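Side-chain contacts in enoyl-CoA hydratase (Mycobacterium thermoresistibile, PDB 3T3W), which probably hydrates the double bond of enoyl-CoA thioesters in lipid metabolism, as a member of the crotonase-like family: residues D50-D53 with A54-R58; E108-L111 with R112-N115; K177-F181 with T182-M186. All blocks are in the same frame, centred on the assembly; numbering follows the deposited sequence.

Contact 1 (D50-D53 with A54-R58); sequences DELD and AAWTR
Leu-52 and Trp-56, one helical turn apart, lie alongside each other and point the same way: Leu-52 CD1 meets the pyrrole side of the indole, 3.8 Å from Trp-56 CD1. Leu-52 CG stands anti to the backbone N (chi1 177°), which brings the methyl to that ring. The carbonyl of Leu-52 takes part too: its O lies in the indole plane, 3.3 Å from Trp-56 CD1 at the ring edge, and accepts the Trp-56 N-H at 3.0 Å, one of the i to i+4 bonds of a regular alpha-helix. On another side of the helix, Asp-53 and Thr-57 are joined through a water that donates to Asp-53 OD1 and also bonds to Thr-57 OG1, 2.9 Å from each. A further water donates to Glu-51 O and accepts from Arg-58 NH1.

The Asp-53 carboxylate is fixed from outside by a hydrogen bond from Trp-113 NE1, while Glu-51 is held by the backbone N of Tyr-21. Helix 46-61 is the crossover between strands 30-35 and 67-72 in a beta-alpha-beta unit; Leu-52 and Ala-55 rest on strand 30-35 and on its antiparallel neighbour 22-27, and Trp-56 stacks on Trp-113 of helix 95-115.

Contact 2 (E108-L111 with R112-N115); sequences EYSL and RWRN
Arg-112 and Tyr-109 lie side by side and point the same way, with Arg-112 NH1 3.3 Å from Tyr-109 CD1 and the ring and guanidinium planes 61° apart, an oblique approach. The arginine leaves the backbone with CG anti to N and then bends at chi3 (59°), which turns its guanidinium back along the helix toward Glu-108. There NH2 donates to Glu-108 OE2 at 3.1 Å in a nearly straight bond, part of a salt bridge. The oxygen lies in the guanidinium plane and uses its anti lone pair, away from OE1; NH2 alone of the guanidinium nitrogens bonds to Glu-108. Arg-112 NH1 has its own partner, Asp-53 on helix 46-61; the guanidinium is thus gripped by carboxylates of two helices, which would fix its orientation.

Both pairs follow the i to i+3 and i to i+4 spacing of an alpha-helix, here the last turns of helix 95-115 in the crotonase-like fold, where Trp-113 N bonds back to Tyr-109 O at 3.0 Å. The same carbonyl oxygen sits 3.1 Å above one face of the Trp-113 indole, offset toward its rim. Tyr-109 CB adds a CH-pi contact to that indole, 4.1 Å from the centroid of the six-membered ring and 28° off its normal; its nearest ring atom is CZ2, at 3.7 Å. The polar end of the tyrosine, OH, bonds to Asp-50 of helix 46-61. Nearer the end of the helix, Arg-114 NH1 donates to Asn-115 OD1 at 2.9 Å and forms a salt bridge with Asp-237.

Contact 3 (K177-F181 with T182-M186); sequences KEILF and TGRAM. With EDO (1,2-ethanediol), chain V.
Glu-178 O is gripped by two donors of one residue: Thr-182 OG1 at 2.8 Å and Thr-182 N at 3.1 Å, which arrive from opposite faces of the carbonyl plane. The hydroxyl reaches it because OG1 lies between the backbone N and the carbonyl carbon (chi1 60°). That same OG1 accepts from Arg-184 N at 3.1 Å, an ST turn, so the threonine links the last turn of the helix to the chain leaving it. Gly-183, the first residue past the helix with non-helical angles, has positive phi (71°), a backbone shape that favours glycine; its N bonds to Ile-179 O. A water then donates to both Ile-179 O and Arg-184 O, tying the departing chain back to the helix.

Beyond the turn the Arg-184 side chain comes back to Glu-178 and Ile-179. Extended from CG to NE, it grips Glu-178 side-on: NE and NH1 both donate to the one oxygen OE2, at 2.9 and 3.0 Å. The oxygen lies in the guanidinium plane, but the nitrogens come from above the same face of the carboxylate, whose plane is turned 60° from the guanidinium. Arg-184 NH2 also bonds to Ala-185 O, which limits rotation of the group. Ile-179 CG2 lies 4.1 Å above the centre of the guanidinium face and also touches Met-186 SD, at 3.7 Å.

Glu-178 OE2 has a further salt bridge to Arg-199 of the third subunit, and Arg-184 NH1 one to Glu-190. Lys-177 NZ holds an ethanediol and pairs with Asp-140 of the third subunit. The contact therefore closes helix 173-182 at a subunit interface, with Ile-179 and Met-186 packed on Leu-171 of helix 167-171 and Met-186 bonded through its backbone to Phe-150 of the neighbouring strand 149-151.

Contacts 1 and 2 lie on the two helices, 46-61 and 95-115, that pack together, with centres 11 Å apart. They are joined by Asp-50 OD1 to Tyr-109 OH at 2.6 Å and Asp-53 OD1 to Trp-113 NE1 at 2.9 Å, both probable hydrogen bonds, while Trp-56 CG packs 3.4 Å from Trp-113 CD1. Contact 3 lies on the opposite side of the chain's centre, its nearest atoms about 20 Å from contact 1 and about 15 Å from contact 2, and faces another subunit. The bound zinc ion is held by Glu-102, Glu-163, His-252 and His-256, none of which lies in any of the contacts; the side chains of Ser-110 and Leu-180 are each about 12 Å from a zinc ion.

Contact 1 (D50-D53 with A54-R58)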
loop_
_atom_site.group_PDB
_atom_site.type_symbol
_atom_site.label_atom_id
_atom_site.label_comp_id
_atom_site.label_asym_id
_atom_site.label_seq_id
_atom_site.Cartn_x
_atom_site.Cartn_y
_atom_site.Cartn_z
ATOM N N ASP F 50 -3.735 -27.981 17.292
ATOM C CA ASP F 50 -4.583 -28.738 16.348
ATOM C C ASP F 50 -6.019 -28.878 16.862
ATOM O O ASP F 50 -6.988 -28.711 16.111
ATOM C CB ASP F 50 -4.025 -30.130 16.053
ATOM C CG ASP F 50 -2.713 -30.110 15.303
ATOM O OD1 ASP F 50 -2.308 -29.072 14.746
ATOM O OD2 ASP F 50 -2.055 -31.190 15.320
ATOM N N GLU F 51 -6.160 -29.148 18.158
ATOM C CA GLU F 51 -7.467 -29.327 18.753
ATOM C C GLU F 51 -8.240 -27.990 18.800
ATOM O O GLU F 51 -9.469 -27.920 18.561
ATOM C CB GLU F 51 -7.287 -29.954 20.148
ATOM C CG GLU F 51 -8.534 -30.451 20.771
ATOM C CD GLU F 51 -8.356 -31.139 22.139
ATOM O OE1 GLU F 51 -7.207 -31.408 22.554
ATOM O OE2 GLU F 51 -9.412 -31.375 22.784
ATOM N N LEU F 52 -7.505 -26.923 19.097
ATOM C CA LEU F 52 -8.095 -25.582 19.135
ATOM C C LEU F 52 -8.549 -25.182 17.734
ATOM O O LEU F 52 -9.658 -24.638 17.538
ATOM C CB LEU F 52 -7.049 -24.575 19.651
ATOM C CG LEU F 52 -7.431 -23.087 19.719
ATOM C CD1 LEU F 52 -8.766 -22.907 20.495
ATOM C CD2 LEU F 52 -6.344 -22.200 20.358
ATOM N N ASP F 53 -7.705 -25.450 16.730
ATOM C CA ASP F 53 -8.098 -25.181 15.338
ATOM C C ASP F 53 -9.375 -25.931 14.931
ATOM O O ASP F 53 -10.289 -25.373 14.271
ATOM C CB ASP F 53 -6.966 -25.528 14.377
ATOM C CG ASP F 53 -7.265 -25.088 12.964
ATOM O OD1 ASP F 53 -7.582 -23.896 12.707
ATOM O OD2 ASP F 53 -7.224 -25.964 12.103
ATOM N N ALA F 54 -9.478 -27.186 15.357
ATOM C CA ALA F 54 -10.660 -27.978 15.060
ATOM C C ALA F 54 -11.919 -27.373 15.685
ATOM O O ALA F 54 -12.994 -27.414 15.092
ATOM C CB ALA F 54 -10.468 -29.445 15.519
ATOM N N ALA F 55 -11.786 -26.841 16.907
ATOM C CA ALA F 55 -12.880 -26.204 17.640
ATOM C C ALA F 55 -13.341 -24.925 16.900
ATOM O O ALA F 55 -14.542 -24.677 16.739
ATOM C CB ALA F 55 -12.424 -25.854 19.077
ATOM N N TRP F 56 -12.397 -24.102 16.445
ATOM C CA TRP F 56 -12.761 -22.927 15.653
ATOM C C TRP F 56 -13.510 -23.321 14.396
ATOM O O TRP F 56 -14.510 -22.703 14.034
ATOM C CB TRP F 56 -11.517 -22.160 15.253
ATOM C CG TRP F 56 -11.022 -21.181 16.278
ATOM C CD1 TRP F 56 -10.066 -21.369 17.257
ATOM C CD2 TRP F 56 -11.403 -19.758 16.368
ATOM N NE1 TRP F 56 -9.852 -20.199 17.955
ATOM C CE2 TRP F 56 -10.630 -19.190 17.446
ATOM C CE3 TRP F 56 -12.293 -18.953 15.676
ATOM C CZ2 TRP F 56 -10.748 -17.852 17.810
ATOM C CZ3 TRP F 56 -12.403 -17.607 16.027
ATOM C CH2 TRP F 56 -11.658 -17.065 17.078
ATOM N N THR F 57 -13.044 -24.361 13.737
ATOM C CA THR F 57 -13.709 -24.858 12.525
ATOM C C THR F 57 -15.111 -25.363 12.831
ATOM O O THR F 57 -16.086 -25.042 12.118
ATOM C CB THR F 57 -12.848 -25.935 11.846
ATOM O OG1 THR F 57 -11.673 -25.317 11.331
ATOM C CG2 THR F 57 -13.662 -26.628 10.711
ATOM N N ARG F 58 -15.245 -26.081 13.936
ATOM C CA ARG F 58 -16.549 -26.624 14.330
ATOM C C ARG F 58 -17.566 -25.483 14.519
ATOM O O ARG F 58 -18.724 -25.513 13.999
ATOM C CB ARG F 58 -16.388 -27.433 15.624
ATOM C CG ARG F 58 -17.524 -28.394 15.951
ATOM C CD ARG F 58 -17.011 -29.671 16.645
ATOM N NE ARG F 58 -16.302 -29.344 17.832
ATOM C CZ ARG F 58 -14.992 -29.515 18.106
ATOM N NH1 ARG F 58 -14.574 -29.071 19.278
ATOM N NH2 ARG F 58 -14.101 -30.147 17.315
HETATM O O HOH W 1 -11.636 -29.519 19.153
HETATM O O HOH W 2 -10.216 -22.961 12.030
HETATM O O HOH W 3 -9.623 -26.724 10.944
#

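Contact 2 (E108-L111 with R112-N115)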
loop_
_atom_site.group_PDB
_atom_site.type_symbol
_atom_site.label_atom_id
_atom_site.label_comp_id
_atom_site.label_asym_id
_atom_site.label_seq_id
_atom_site.Cartn_x
_atom_site.Cartn_y
_atom_site.Cartn_z
ATOM N N GLU F 108 -0.577 -19.665 9.985
ATOM C CA GLU F 108 -1.755 -20.025 9.194
ATOM C C GLU F 108 -2.990 -20.229 10.100
ATOM O O GLU F 108 -4.090 -19.761 9.783
ATOM C CB GLU F 108 -1.492 -21.289 8.355
ATOM C CG GLU F 108 -2.646 -21.791 7.488
ATOM C CD GLU F 108 -2.400 -23.182 6.901
ATOM O OE1 GLU F 108 -1.245 -23.460 6.478
ATOM O OE2 GLU F 108 -3.366 -24.008 6.895
ATOM N N TYR F 109 -2.802 -20.891 11.244
ATOM C CA TYR F 109 -3.910 -21.104 12.165
ATOM C C TYR F 109 -4.454 -19.777 12.655
ATOM O O TYR F 109 -5.645 -19.567 12.641
ATOM C CB TYR F 109 -3.453 -21.928 13.357
ATOM C CG TYR F 109 -3.399 -23.450 13.172
ATOM C CD1 TYR F 109 -3.533 -24.065 11.927
ATOM C CD2 TYR F 109 -3.161 -24.277 14.276
ATOM C CE1 TYR F 109 -3.451 -25.459 11.783
ATOM C CE2 TYR F 109 -3.084 -25.675 14.132
ATOM C CZ TYR F 109 -3.218 -26.259 12.902
ATOM O OH TYR F 109 -3.115 -27.663 12.760
ATOM N N SER F 110 -3.571 -18.892 13.097
ATOM C CA SER F 110 -4.002 -17.630 13.692
ATOM C C SER F 110 -4.721 -16.773 12.630
ATOM O O SER F 110 -5.748 -16.155 12.926
ATOM C CB SER F 110 -2.847 -16.889 14.351
ATOM O OG SER F 110 -2.443 -17.474 15.582
ATOM N N LEU F 111 -4.210 -16.749 11.396
ATOM C CA LEU F 111 -4.907 -16.032 10.320
ATOM C C LEU F 111 -6.276 -16.636 9.985
ATOM O O LEU F 111 -7.240 -15.902 9.779
ATOM C CB LEU F 111 -4.017 -15.917 9.069
ATOM C CG LEU F 111 -2.969 -14.815 9.138
ATOM C CD1 LEU F 111 -1.986 -14.985 7.959
ATOM C CD2 LEU F 111 -3.602 -13.410 9.117
ATOM N N ARG F 112 -6.374 -17.958 9.987
ATOM C CA ARG F 112 -7.618 -18.609 9.734
ATOM C C ARG F 112 -8.651 -18.224 10.796
ATOM O O ARG F 112 -9.795 -17.887 10.455
ATOM C CB ARG F 112 -7.442 -20.134 9.727
ATOM C CG ARG F 112 -8.764 -20.803 9.529
ATOM C CD ARG F 112 -8.630 -22.145 8.901
ATOM N NE ARG F 112 -7.819 -23.104 9.616
ATOM C CZ ARG F 112 -6.676 -23.620 9.160
ATOM N NH1 ARG F 112 -6.058 -24.583 9.836
ATOM N NH2 ARG F 112 -6.131 -23.182 8.032
ATOM N N TRP F 113 -8.252 -18.197 12.065
ATOM C CA TRP F 113 -9.208 -17.800 13.124
ATOM C C TRP F 113 -9.647 -16.342 12.976
ATOM O O TRP F 113 -10.842 -16.009 13.138
ATOM C CB TRP F 113 -8.588 -18.013 14.482
ATOM C CG TRP F 113 -8.086 -19.413 14.679
ATOM C CD1 TRP F 113 -8.511 -20.589 14.058
ATOM C CD2 TRP F 113 -6.996 -19.806 15.563
ATOM N NE1 TRP F 113 -7.756 -21.674 14.506
ATOM C CE2 TRP F 113 -6.845 -21.253 15.428
ATOM C CE3 TRP F 113 -6.157 -19.107 16.421
ATOM C CZ2 TRP F 113 -5.862 -21.955 16.125
ATOM C CZ3 TRP F 113 -5.180 -19.817 17.119
ATOM C CH2 TRP F 113 -5.044 -21.218 16.974
ATOM N N ARG F 114 -8.683 -15.481 12.671
ATOM C CA ARG F 114 -8.930 -14.082 12.405
ATOM C C ARG F 114 -10.051 -13.896 11.385
ATOM O O ARG F 114 -10.871 -12.967 11.526
ATOM C CB ARG F 114 -7.631 -13.389 11.960
ATOM C CG ARG F 114 -7.717 -11.881 11.764
ATOM C CD ARG F 114 -7.911 -11.508 10.302
ATOM N NE ARG F 114 -7.700 -10.065 10.106
ATOM C CZ ARG F 114 -7.784 -9.454 8.922
ATOM N NH1 ARG F 114 -8.118 -10.151 7.826
ATOM N NH2 ARG F 114 -7.533 -8.141 8.863
ATOM N N ASN F 115 -10.059 -14.742 10.358
ATOM C CA ASN F 115 -10.969 -14.610 9.222
ATOM C C ASN F 115 -12.287 -15.368 9.339
ATOM O O ASN F 115 -13.139 -15.287 8.434
ATOM C CB ASN F 115 -10.227 -14.982 7.933
ATOM C CG ASN F 115 -9.186 -13.943 7.568
ATOM O OD1 ASN F 115 -9.496 -12.737 7.574
ATOM N ND2 ASN F 115 -7.958 -14.389 7.231
#

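Contact 3 (K177-F181 with T182-M186)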
loop_
_atom_site.group_PDB
_atom_site.type_symbol
_atom_site.label_atom_id
_atom_site.label_comp_id
_atom_site.label_asym_id
_atom_site.label_seq_id
_atom_site.Cartn_x
_atom_site.Cartn_y
_atom_site.Cartn_z
ATOM N N LYS F 177 7.615 -1.393 20.341
ATOM C CA LYS F 177 9.075 -1.463 20.429
ATOM C C LYS F 177 9.435 -1.504 21.903
ATOM O O LYS F 177 10.305 -2.250 22.291
ATOM C CB LYS F 177 9.745 -0.282 19.737
ATOM C CG LYS F 177 9.694 -0.407 18.212
ATOM C CD LYS F 177 10.345 0.822 17.583
ATOM C CE LYS F 177 10.044 1.040 16.158
ATOM N NZ LYS F 177 10.626 2.357 15.646
ATOM N N GLU F 178 8.789 -0.665 22.705
ATOM C CA GLU F 178 9.154 -0.617 24.158
ATOM C C GLU F 178 9.031 -2.004 24.783
ATOM O O GLU F 178 9.948 -2.457 25.499
ATOM C CB GLU F 178 8.291 0.363 24.911
ATOM C CG GLU F 178 8.590 0.489 26.393
ATOM C CD GLU F 178 7.625 1.402 27.135
ATOM O OE1 GLU F 178 6.892 2.196 26.483
ATOM O OE2 GLU F 178 7.588 1.298 28.403
ATOM N N ILE F 179 7.892 -2.649 24.584
ATOM C CA ILE F 179 7.661 -3.942 25.249
ATOM C C ILE F 179 8.466 -5.076 24.624
ATOM O O ILE F 179 8.814 -6.019 25.326
ATOM C CB ILE F 179 6.186 -4.302 25.455
ATOM C CG1 ILE F 179 5.509 -4.574 24.138
ATOM C CG2 ILE F 179 5.455 -3.169 26.217
ATOM C CD1 ILE F 179 5.472 -5.993 23.713
ATOM N N LEU F 180 8.791 -4.990 23.331
ATOM C CA LEU F 180 9.681 -5.987 22.721
ATOM C C LEU F 180 11.153 -5.801 23.206
ATOM O O LEU F 180 11.849 -6.778 23.530
ATOM C CB LEU F 180 9.596 -5.912 21.201
ATOM C CG LEU F 180 8.328 -6.533 20.571
ATOM C CD1 LEU F 180 8.313 -6.269 19.045
ATOM C CD2 LEU F 180 8.207 -8.047 20.880
ATOM N N PHE F 181 11.603 -4.544 23.270
ATOM C CA PHE F 181 12.971 -4.234 23.624
ATOM C C PHE F 181 13.244 -4.588 25.111
ATOM O O PHE F 181 14.373 -4.955 25.459
ATOM C CB PHE F 181 13.289 -2.753 23.427
ATOM C CG PHE F 181 13.369 -2.288 21.982
ATOM C CD1 PHE F 181 13.461 -3.171 20.912
ATOM C CD2 PHE F 181 13.362 -0.931 21.714
ATOM C CE1 PHE F 181 13.566 -2.702 19.603
ATOM C CE2 PHE F 181 13.452 -0.442 20.407
ATOM C CZ PHE F 181 13.561 -1.312 19.336
ATOM N N THR F 182 12.218 -4.464 25.966
ATOM C CA THR F 182 12.404 -4.653 27.405
ATOM C C THR F 182 11.910 -5.985 27.897
ATOM O O THR F 182 12.351 -6.454 28.968
ATOM C CB THR F 182 11.703 -3.584 28.258
ATOM O OG1 THR F 182 10.293 -3.635 27.989
ATOM C CG2 THR F 182 12.269 -2.196 28.004
ATOM N N GLY F 183 10.963 -6.590 27.180
ATOM C CA GLY F 183 10.272 -7.779 27.659
ATOM C C GLY F 183 9.303 -7.528 28.824
ATOM O O GLY F 183 8.850 -8.466 29.464
ATOM N N ARG F 184 8.966 -6.263 29.103
ATOM C CA ARG F 184 8.093 -5.971 30.221
ATOM C C ARG F 184 6.646 -6.356 29.976
ATOM O O ARG F 184 6.186 -6.500 28.818
ATOM C CB ARG F 184 8.176 -4.489 30.639
ATOM C CG ARG F 184 7.449 -3.513 29.752
ATOM C CD ARG F 184 7.377 -2.191 30.490
ATOM N NE ARG F 184 6.724 -1.142 29.741
ATOM C CZ ARG F 184 5.418 -0.914 29.716
ATOM N NH1 ARG F 184 4.920 0.127 29.048
ATOM N NH2 ARG F 184 4.599 -1.714 30.326
ATOM N N ALA F 185 5.905 -6.454 31.077
ATOM C CA ALA F 185 4.471 -6.753 30.990
ATOM C C ALA F 185 3.688 -5.445 30.986
ATOM O O ALA F 185 4.183 -4.434 31.491
ATOM C CB ALA F 185 4.060 -7.624 32.170
ATOM N N MET F 186 2.506 -5.475 30.388
ATOM C CA MET F 186 1.507 -4.422 30.427
ATOM C C MET F 186 0.256 -4.886 31.174
ATOM O O MET F 186 -0.236 -6.005 30.970
ATOM C CB MET F 186 1.085 -4.073 28.995
ATOM C CG MET F 186 2.267 -3.596 28.132
ATOM S SD MET F 186 1.754 -3.397 26.399
ATOM C CE MET F 186 1.650 -5.080 25.907
HETATM C C1 EDO V . 8.832 5.255 16.491
HETATM O O1 EDO V . 9.051 4.006 17.084
HETATM C C2 EDO V . 8.276 5.058 15.101
HETATM O O2 EDO V . 9.306 4.540 14.305
HETATM O O HOH W 4 6.970 -7.766 26.599
#